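TRNA threonylcarbamoyladenosine biosynthesis protein TsaE (Haemophilus influenzae, PDB 1HTW) is required for forming the threonylcarbamoyl group on adenosine 37 of tRNAs that read codons beginning with adenine, and binds ATP and magnesium. Local coordinates at residues E23-L28 / K150-A155; K32-Y37 / E124-V129; V63-Y68 / H83-R88. All blocks are in the same frame, centred on the assembly; numbering follows the deposited sequence.

Contact 1: residues E23-L28 / K150-A155; sequences EILLKL and KNIISA
The apolar side chain of I152 is met by I24, L25 and L28, while A155 lies one turn further along the same helix against I24. All the direct contacts across this pair are between carbon atoms of aliphatic groups or are carbon against a backbone carbonyl. Among the branched side chains, L28 makes the nearest approach: its CD1 lies 3.5 Å from CG1 of I152, the two side chains crossing at about a right angle. L25, one turn earlier than L28, reaches the same residue, CD2 standing 3.6 Å from CD1 of I152. CB of L25 does not aim at the other helix; placing CG anti to the carbonyl carbon (chi1 -56°) lets one methyl of the fork cover the distance. CG1 of I152 is touched by both leucines, which reach it from directions about a right angle apart, and its CG2 also faces CG2 of I24 at 4.1 Å.

The second kind of contact is a branched side chain on a single methyl. I24 places CG2 3.6 Å from CB of A155, and its CD1 comes to 3.9 Å from the same CB, so both branches of the isoleucine rest on the one methyl. This is also where the backbones come nearest, with CA of I24 6.8 Å from CA of A155.

The short axes pass 10.0 Å apart, their directions differing by 122°. Helices 11-28 and 147-155 pack on the same side of the central sheet: L25 rests on I109, I152 touches I34, and F156 beyond the second helix meets I24.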
loop_
_atom_site.group_PDB
_atom_site.type_symbol
_atom_site.label_atom_id
_atom_site.label_comp_id
_atom_site.label_asym_id
_atom_site.label_seq_id
_atom_site.Cartn_x
_atom_site.Cartn_y
_atom_site.Cartn_z
ATOM N N GLU A 23 10.462 -2.929 2.948
ATOM C CA GLU A 23 11.445 -3.798 3.599
ATOM C C GLU A 23 10.945 -4.195 4.983
ATOM O O GLU A 23 11.023 -5.397 5.338
ATOM C CB GLU A 23 12.820 -3.230 3.613
ATOM C CG GLU A 23 13.518 -3.113 2.253
ATOM C CD GLU A 23 14.041 -4.454 1.767
ATOM O OE1 GLU A 23 13.624 -5.496 2.317
ATOM O OE2 GLU A 23 14.879 -4.475 0.834
ATOM N N ILE A 24 10.328 -3.243 5.698
ATOM C CA ILE A 24 9.766 -3.590 7.007
ATOM C C ILE A 24 8.663 -4.597 6.853
ATOM O O ILE A 24 8.622 -5.621 7.568
ATOM C CB ILE A 24 9.256 -2.328 7.750
ATOM C CG1 ILE A 24 10.446 -1.527 8.256
ATOM C CG2 ILE A 24 8.236 -2.661 8.799
ATOM C CD1 ILE A 24 9.998 -0.174 8.803
ATOM N N LEU A 25 7.748 -4.426 5.898
ATOM C CA LEU A 25 6.663 -5.388 5.678
ATOM C C LEU A 25 7.205 -6.767 5.300
ATOM O O LEU A 25 6.612 -7.758 5.796
ATOM C CB LEU A 25 5.707 -4.896 4.592
ATOM C CG LEU A 25 5.074 -3.538 4.777
ATOM C CD1 LEU A 25 3.992 -3.354 3.680
ATOM C CD2 LEU A 25 4.389 -3.462 6.142
ATOM N N LEU A 26 8.274 -6.836 4.508
ATOM C CA LEU A 26 8.773 -8.188 4.154
ATOM C C LEU A 26 9.410 -8.848 5.398
ATOM O O LEU A 26 9.176 -10.068 5.501
ATOM C CB LEU A 26 9.927 -8.074 3.141
ATOM C CG LEU A 26 9.488 -7.669 1.728
ATOM C CD1 LEU A 26 10.746 -7.599 0.843
ATOM C CD2 LEU A 26 8.497 -8.675 1.174
ATOM N N LYS A 27 10.139 -8.082 6.158
ATOM C CA LYS A 27 10.927 -8.650 7.304
ATOM C C LYS A 27 9.972 -9.150 8.385
ATOM O O LYS A 27 10.321 -10.095 9.120
ATOM C CB LYS A 27 11.797 -7.571 7.908
ATOM C CG LYS A 27 13.085 -7.254 7.145
ATOM C CD LYS A 27 13.973 -8.487 7.004
ATOM C CE LYS A 27 15.281 -8.123 6.315
ATOM N NZ LYS A 27 16.052 -9.344 5.918
ATOM N N LEU A 28 8.784 -8.549 8.480
ATOM C CA LEU A 28 7.833 -9.024 9.480
ATOM C C LEU A 28 7.356 -10.429 9.213
ATOM O O LEU A 28 6.971 -11.150 10.158
ATOM C CB LEU A 28 6.642 -8.057 9.641
ATOM C CG LEU A 28 7.070 -6.758 10.339
ATOM C CD1 LEU A 28 6.028 -5.658 10.110
ATOM C CD2 LEU A 28 7.209 -7.009 11.843
ATOM N N LYS A 150 0.485 -1.621 14.557
ATOM C CA LYS A 150 1.359 -1.119 15.614
ATOM C C LYS A 150 2.775 -1.580 15.521
ATOM O O LYS A 150 3.760 -0.857 15.671
ATOM C CB LYS A 150 0.738 -1.418 16.991
ATOM C CG LYS A 150 1.805 -1.369 18.091
ATOM C CD LYS A 150 1.201 -0.916 19.414
ATOM C CE LYS A 150 2.280 -0.796 20.484
ATOM N NZ LYS A 150 3.228 0.319 20.173
ATOM N N ASN A 151 2.968 -2.899 15.199
ATOM C CA ASN A 151 4.273 -3.485 15.014
ATOM C C ASN A 151 5.024 -2.901 13.810
ATOM O O ASN A 151 6.237 -2.701 13.859
ATOM C CB ASN A 151 4.122 -5.015 14.872
ATOM C CG ASN A 151 3.829 -5.630 16.265
ATOM O OD1 ASN A 151 4.242 -5.077 17.277
ATOM N ND2 ASN A 151 3.191 -6.775 16.269
ATOM N N ILE A 152 4.267 -2.586 12.759
ATOM C CA ILE A 152 4.876 -1.950 11.590
ATOM C C ILE A 152 5.424 -0.566 11.938
ATOM O O ILE A 152 6.545 -0.243 11.592
ATOM C CB ILE A 152 3.883 -1.825 10.428
ATOM C CG1 ILE A 152 3.547 -3.202 9.836
ATOM C CG2 ILE A 152 4.499 -0.939 9.329
ATOM C CD1 ILE A 152 2.274 -3.242 9.057
ATOM N N ILE A 153 4.599 0.212 12.658
ATOM C CA ILE A 153 5.033 1.554 13.023
ATOM C C ILE A 153 6.217 1.530 13.986
ATOM O O ILE A 153 7.160 2.313 13.828
ATOM C CB ILE A 153 3.828 2.345 13.605
ATOM C CG1 ILE A 153 3.005 2.821 12.390
ATOM C CG2 ILE A 153 4.357 3.551 14.396
ATOM C CD1 ILE A 153 1.701 3.497 12.726
ATOM N N SER A 154 6.235 0.569 14.896
ATOM C CA SER A 154 7.325 0.466 15.859
ATOM C C SER A 154 8.626 0.131 15.140
ATOM O O SER A 154 9.700 0.502 15.603
ATOM C CB SER A 154 7.032 -0.571 16.948
ATOM O OG SER A 154 7.032 -1.865 16.368
ATOM N N ALA A 155 8.498 -0.549 13.999
ATOM C CA ALA A 155 9.710 -0.922 13.255
ATOM C C ALA A 155 10.431 0.255 12.665
ATOM O O ALA A 155 11.640 0.185 12.348
ATOM C CB ALA A 155 9.347 -1.968 12.202
#

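Contact 2: residues K32-Y37 / E124-V129; sequences KAIMVY and EADILV
The ring of Y37 lies over the methyl of A125, whose CB is 3.4 Å from the ring centroid and 6° off the normal, a CH-pi contact centred on one face. CD2 of L128 approaches the ring obliquely, and the phenol OH is hydrogen-bonded to the carbonyl of P123, which holds the far end of the ring, while A125 packs against its face.

On the other face of the sheet V36 and I127 run alongside each other in the same direction, with CG1 of V36 3.8 Å from CG2 of I127; V129 joins them from the next position.

D126 works as a clamp before the strand begins. OD1 offers its syn lone pair to NZ of K32 at 2.9 Å in a salt bridge and is also hydrogen-bonded to T146, while OD2 uses its anti lone pair for the backbone N of M35, a nearly straight bond (176°). With CG set between backbone N and carbonyl carbon (chi1 75°), the stretched-out lysine chain carries NZ to the carboxylate. This group is buried, so its three partners probably favour the charged form.

The backbone ladder continues the pairing. O of M35 accepts from N of D126 at 2.8 Å and, weakly, from N of I127. Y37 N bonds to O of I127 (3.1 Å), and Y37 O receives N of V129 (2.8 Å). Bonding to residues on both sides of L128 is the parallel pattern, and it joins strands 34-39 and 127-134 in the core of the P-loop NTPase fold, where strand 34-39 runs on towards the nucleotide-binding loop.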
loop_
_atom_site.group_PDB
_atom_site.type_symbol
_atom_site.label_atom_id
_atom_site.label_comp_id
_atom_site.label_asym_id
_atom_site.label_seq_id
_atom_site.Cartn_x
_atom_site.Cartn_y
_atom_site.Cartn_z
ATOM N N LYS A 32 -0.549 -13.670 7.577
ATOM C CA LYS A 32 -1.775 -13.016 7.103
ATOM C C LYS A 32 -1.375 -11.927 6.057
ATOM O O LYS A 32 -0.257 -11.474 6.092
ATOM C CB LYS A 32 -2.648 -12.461 8.168
ATOM C CG LYS A 32 -2.165 -11.174 8.826
ATOM C CD LYS A 32 -3.390 -10.515 9.502
ATOM C CE LYS A 32 -3.121 -9.059 9.759
ATOM N NZ LYS A 32 -4.113 -8.425 10.674
ATOM N N ALA A 33 -2.320 -11.716 5.185
ATOM C CA ALA A 33 -2.013 -10.681 4.106
ATOM C C ALA A 33 -1.968 -9.318 4.813
ATOM O O ALA A 33 -2.824 -9.055 5.671
ATOM C CB ALA A 33 -3.112 -10.743 3.104
ATOM N N ILE A 34 -1.006 -8.497 4.434
ATOM C CA ILE A 34 -0.924 -7.156 5.096
ATOM C C ILE A 34 -1.746 -6.161 4.261
ATOM O O ILE A 34 -1.485 -6.071 3.063
ATOM C CB ILE A 34 0.518 -6.753 5.216
ATOM C CG1 ILE A 34 1.355 -7.832 5.963
ATOM C CG2 ILE A 34 0.721 -5.399 5.883
ATOM C CD1 ILE A 34 2.782 -7.417 6.228
ATOM N N MET A 35 -2.708 -5.535 4.880
ATOM C CA MET A 35 -3.582 -4.585 4.145
ATOM C C MET A 35 -3.063 -3.165 4.397
ATOM O O MET A 35 -3.029 -2.664 5.507
ATOM C CB MET A 35 -5.019 -4.743 4.589
ATOM C CG MET A 35 -5.459 -6.250 4.540
ATOM S SD MET A 35 -5.682 -6.766 2.667
ATOM C CE MET A 35 -6.968 -5.567 2.128
ATOM N N VAL A 36 -2.707 -2.504 3.280
ATOM C CA VAL A 36 -2.205 -1.120 3.384
ATOM C C VAL A 36 -3.166 -0.256 2.546
ATOM O O VAL A 36 -3.190 -0.421 1.328
ATOM C CB VAL A 36 -0.812 -1.018 2.808
ATOM C CG1 VAL A 36 -0.222 0.401 3.088
ATOM C CG2 VAL A 36 0.180 -1.983 3.563
ATOM N N TYR A 37 -3.815 0.711 3.202
ATOM C CA TYR A 37 -4.685 1.623 2.446
ATOM C C TYR A 37 -3.905 2.909 2.196
ATOM O O TYR A 37 -3.431 3.516 3.145
ATOM C CB TYR A 37 -5.892 1.988 3.305
ATOM C CG TYR A 37 -6.949 0.918 3.493
ATOM C CD1 TYR A 37 -6.762 -0.413 3.131
ATOM C CD2 TYR A 37 -8.137 1.285 4.096
ATOM C CE1 TYR A 37 -7.776 -1.353 3.368
ATOM C CE2 TYR A 37 -9.147 0.368 4.324
ATOM C CZ TYR A 37 -8.948 -0.937 3.956
ATOM O OH TYR A 37 -9.986 -1.836 4.199
ATOM N N GLU A 124 -10.164 -5.157 6.573
ATOM C CA GLU A 124 -9.828 -3.914 7.244
ATOM C C GLU A 124 -8.321 -3.664 7.097
ATOM O O GLU A 124 -7.569 -4.620 6.949
ATOM C CB GLU A 124 -10.184 -3.957 8.726
ATOM C CG GLU A 124 -9.908 -2.660 9.469
ATOM C CD GLU A 124 -9.481 -2.883 10.908
ATOM O OE1 GLU A 124 -9.881 -3.910 11.498
ATOM O OE2 GLU A 124 -8.722 -2.039 11.429
ATOM N N ALA A 125 -7.946 -2.383 7.094
ATOM C CA ALA A 125 -6.538 -2.051 6.929
ATOM C C ALA A 125 -5.717 -2.352 8.190
ATOM O O ALA A 125 -6.194 -2.120 9.283
ATOM C CB ALA A 125 -6.362 -0.558 6.644
ATOM N N ASP A 126 -4.460 -2.719 7.958
ATOM C CA ASP A 126 -3.539 -2.833 9.094
ATOM C C ASP A 126 -2.940 -1.436 9.333
ATOM O O ASP A 126 -2.644 -1.060 10.450
ATOM C CB ASP A 126 -2.424 -3.836 8.817
ATOM C CG ASP A 126 -2.981 -5.254 8.846
ATOM O OD1 ASP A 126 -3.296 -5.750 9.977
ATOM O OD2 ASP A 126 -3.174 -5.880 7.785
ATOM N N ILE A 127 -2.758 -0.719 8.213
ATOM C CA ILE A 127 -2.115 0.620 8.355
ATOM C C ILE A 127 -2.709 1.532 7.252
ATOM O O ILE A 127 -3.026 1.043 6.178
ATOM C CB ILE A 127 -0.614 0.491 8.210
ATOM C CG1 ILE A 127 0.156 1.794 8.493
ATOM C CG2 ILE A 127 -0.225 -0.035 6.838
ATOM C CD1 ILE A 127 1.519 1.488 9.143
ATOM N N LEU A 128 -2.995 2.748 7.665
ATOM C CA LEU A 128 -3.432 3.781 6.699
ATOM C C LEU A 128 -2.210 4.625 6.396
ATOM O O LEU A 128 -1.487 5.019 7.301
ATOM C CB LEU A 128 -4.485 4.725 7.297
ATOM C CG LEU A 128 -5.676 4.111 7.968
ATOM C CD1 LEU A 128 -6.648 5.204 8.458
ATOM C CD2 LEU A 128 -6.406 3.180 7.006
ATOM N N VAL A 129 -2.035 4.987 5.105
ATOM C CA VAL A 129 -0.929 5.904 4.793
ATOM C C VAL A 129 -1.593 7.166 4.217
ATOM O O VAL A 129 -2.135 7.089 3.105
ATOM C CB VAL A 129 -0.051 5.287 3.666
ATOM C CG1 VAL A 129 1.070 6.241 3.314
ATOM C CG2 VAL A 129 0.570 3.974 4.153
#

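Contact 3: residues V63-Y68 / H83-R88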
loop_
_atom_site.group_PDB
_atom_site.type_symbol
_atom_site.label_atom_id
_atom_site.label_comp_id
_atom_site.label_asym_id
_atom_site.label_seq_id
_atom_site.Cartn_x
_atom_site.Cartn_y
_atom_site.Cartn_z
ATOM N N VAL A 63 5.724 0.320 -13.145
ATOM C CA VAL A 63 4.653 0.066 -12.184
ATOM C C VAL A 63 3.439 0.859 -12.707
ATOM O O VAL A 63 3.347 2.062 -12.459
ATOM C CB VAL A 63 5.016 0.507 -10.762
ATOM C CG1 VAL A 63 3.836 0.516 -9.836
ATOM C CG2 VAL A 63 6.143 -0.405 -10.235
ATOM N N LYS A 64 2.581 0.158 -13.420
ATOM C CA LYS A 64 1.433 0.783 -14.082
ATOM C C LYS A 64 0.204 0.673 -13.217
ATOM O O LYS A 64 -0.168 -0.444 -12.832
ATOM C CB LYS A 64 1.193 0.082 -15.440
ATOM C CG LYS A 64 0.030 0.691 -16.230
ATOM C CD LYS A 64 -0.168 0.005 -17.565
ATOM C CE LYS A 64 0.927 0.330 -18.568
ATOM N NZ LYS A 64 0.481 0.044 -19.971
ATOM N N SER A 65 -0.420 1.833 -12.857
ATOM C CA SER A 65 -1.644 1.696 -12.056
ATOM C C SER A 65 -2.722 0.955 -12.850
ATOM O O SER A 65 -2.975 1.261 -14.027
ATOM C CB SER A 65 -2.154 3.143 -11.785
ATOM O OG SER A 65 -3.463 3.131 -11.276
ATOM N N PRO A 66 -3.431 0.037 -12.217
ATOM C CA PRO A 66 -4.413 -0.825 -12.889
ATOM C C PRO A 66 -5.755 -0.137 -13.007
ATOM O O PRO A 66 -6.764 -0.459 -12.393
ATOM C CB PRO A 66 -4.488 -2.031 -11.927
ATOM C CG PRO A 66 -4.294 -1.384 -10.566
ATOM C CD PRO A 66 -3.131 -0.435 -10.829
ATOM N N THR A 67 -5.759 0.927 -13.874
ATOM C CA THR A 67 -6.946 1.753 -13.978
ATOM C C THR A 67 -8.255 1.059 -14.249
ATOM O O THR A 67 -9.258 1.322 -13.579
ATOM C CB THR A 67 -6.846 2.931 -14.970
ATOM O OG1 THR A 67 -5.521 3.291 -15.228
ATOM C CG2 THR A 67 -7.646 4.085 -14.335
ATOM N N TYR A 68 -8.220 0.137 -15.243
ATOM C CA TYR A 68 -9.421 -0.582 -15.617
ATOM C C TYR A 68 -9.434 -2.041 -15.061
ATOM O O TYR A 68 -10.492 -2.568 -14.836
ATOM C CB TYR A 68 -9.519 -0.686 -17.145
ATOM C CG TYR A 68 -9.473 0.666 -17.850
ATOM C CD1 TYR A 68 -10.567 1.518 -17.714
ATOM C CD2 TYR A 68 -8.417 1.020 -18.640
ATOM C CE1 TYR A 68 -10.554 2.753 -18.373
ATOM C CE2 TYR A 68 -8.402 2.255 -19.304
ATOM C CZ TYR A 68 -9.479 3.097 -19.128
ATOM O OH TYR A 68 -9.481 4.321 -19.794
ATOM N N HIS A 83 -1.316 -4.710 -6.101
ATOM C CA HIS A 83 -1.554 -3.231 -6.103
ATOM C C HIS A 83 -2.963 -3.061 -6.642
ATOM O O HIS A 83 -3.350 -3.534 -7.723
ATOM C CB HIS A 83 -0.522 -2.591 -7.055
ATOM C CG HIS A 83 -0.716 -1.089 -7.177
ATOM N ND1 HIS A 83 -0.258 -0.410 -8.272
ATOM C CD2 HIS A 83 -1.272 -0.207 -6.327
ATOM C CE1 HIS A 83 -0.549 0.889 -8.124
ATOM N NE2 HIS A 83 -1.128 1.058 -6.935
ATOM N N PHE A 84 -3.794 -2.390 -5.832
ATOM C CA PHE A 84 -5.189 -2.134 -6.242
ATOM C C PHE A 84 -5.429 -0.642 -6.438
ATOM O O PHE A 84 -4.890 0.145 -5.673
ATOM C CB PHE A 84 -6.134 -2.583 -5.116
ATOM C CG PHE A 84 -6.224 -4.080 -4.938
ATOM C CD1 PHE A 84 -5.268 -4.711 -4.139
ATOM C CD2 PHE A 84 -7.334 -4.778 -5.382
ATOM C CE1 PHE A 84 -5.359 -6.080 -3.909
ATOM C CE2 PHE A 84 -7.399 -6.155 -5.174
ATOM C CZ PHE A 84 -6.417 -6.775 -4.454
ATOM N N ASP A 85 -6.123 -0.300 -7.533
ATOM C CA ASP A 85 -6.666 1.070 -7.665
ATOM C C ASP A 85 -8.165 0.863 -7.925
ATOM O O ASP A 85 -8.508 0.360 -9.008
ATOM C CB ASP A 85 -6.084 1.872 -8.820
ATOM C CG ASP A 85 -6.727 3.308 -8.743
ATOM O OD1 ASP A 85 -7.807 3.389 -8.148
ATOM O OD2 ASP A 85 -6.084 4.245 -9.189
ATOM N N LEU A 86 -8.979 1.123 -6.942
ATOM C CA LEU A 86 -10.367 0.802 -6.889
ATOM C C LEU A 86 -11.279 1.937 -7.389
ATOM O O LEU A 86 -12.484 1.835 -7.206
ATOM C CB LEU A 86 -10.879 0.318 -5.553
ATOM C CG LEU A 86 -10.206 -0.907 -4.911
ATOM C CD1 LEU A 86 -10.867 -1.312 -3.617
ATOM C CD2 LEU A 86 -10.170 -2.066 -5.907
ATOM N N TYR A 87 -10.635 2.942 -7.957
ATOM C CA TYR A 87 -11.409 4.114 -8.388
ATOM C C TYR A 87 -12.607 3.744 -9.244
ATOM O O TYR A 87 -13.707 4.283 -9.036
ATOM C CB TYR A 87 -10.509 5.102 -9.135
ATOM C CG TYR A 87 -11.306 6.369 -9.462
ATOM C CD1 TYR A 87 -12.103 6.942 -8.482
ATOM C CD2 TYR A 87 -11.282 6.923 -10.725
ATOM C CE1 TYR A 87 -12.851 8.078 -8.759
ATOM C CE2 TYR A 87 -12.033 8.056 -11.015
ATOM C CZ TYR A 87 -12.796 8.632 -10.026
ATOM O OH TYR A 87 -13.537 9.756 -10.300
ATOM N N ARG A 88 -12.449 2.785 -10.148
ATOM C CA ARG A 88 -13.537 2.374 -11.047
ATOM C C ARG A 88 -14.265 1.149 -10.570
ATOM O O ARG A 88 -14.965 0.455 -11.332
ATOM C CB ARG A 88 -12.936 2.140 -12.450
ATOM C CG ARG A 88 -12.400 3.419 -13.069
ATOM C CD ARG A 88 -11.790 3.212 -14.429
ATOM N NE ARG A 88 -11.098 4.363 -14.960
ATOM C CZ ARG A 88 -11.655 5.442 -15.499
ATOM N NH1 ARG A 88 -12.967 5.588 -15.563
ATOM N NH2 ARG A 88 -10.862 6.402 -15.962
HETATM O O HOH W 1 0.618 -1.696 -10.515
HETATM O O HOH W 2 -3.628 4.983 -9.462
HETATM O O HOH W 3 -9.505 2.251 -11.055
#
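R88, P66 and H83 have the most surface buried where the loop after the P-loop helix 46-56 runs along strand 79-85 of this P-loop NTPase fold. P66 is the centre of an inverse gamma turn, T67 N bonding back to S65 O, and the turn presents the proline ring to the strand. CD of P66 sits 4.2 Å from the centroid of the H83 ring and 29° off its normal, an off-centre CH-pi contact, while CG rests 3.7 Å from the carbonyl O of H83. The imidazole is fixed at both nitrogens: NE2 is hydrogen-bonded to E113, a magnesium ligand, and ND1 has a water in its ring plane; that water donates to O of K64. The histidine therefore links the loop backbone to a metal-site residue.

R88 reaches T67 and Y68 at the other end. CG lies anti to the carbonyl carbon (chi1 -65°) and the chain runs straight on to NE, bringing the guanidinium beside the Y68 ring; CE1 of Y68 stands over one guanidinium face, 3.8 Å from NE, and the two planes are 26° apart. CG2 of T67 approaches NE near the guanidinium plane at 3.5 Å, and O of T67, also near that plane, is 3.3 Å from CD of R88.

Waters bridge the polar groups. At S65 and D85 one lies 2.6 Å from both OG and OD2 and donates to the carboxylate. D85 OD1 accepts from N of Y87, an Asx turn that fixes the carboxylate's rotation. At the R88 end another water donates to O of both T67 and D85 and accepts from N of R88, the last of these bonds being 3.1 Å long.

In the fold
Contacts 1 and 2 touch, their centres 12 Å apart: I152 and I153 pack on CD1 of I127, and L25 meets I34 and V36, so the helix pair of contact 1 lies against the strands joined in contact 2. Contact 3 reaches the same sheet from further across it, about 17 Å from contact 2 and 25 Å from contact 1 between centres, and touches neither. Its D85 side chain is about 4 Å from a bound magnesium ion and about 6 Å from ADP. In contact 2, the side chain of V129 is about 10 Å from ADP and that of Y37 about 4 Å from a bound sodium ion, whereas contact 1 lies away from these sites.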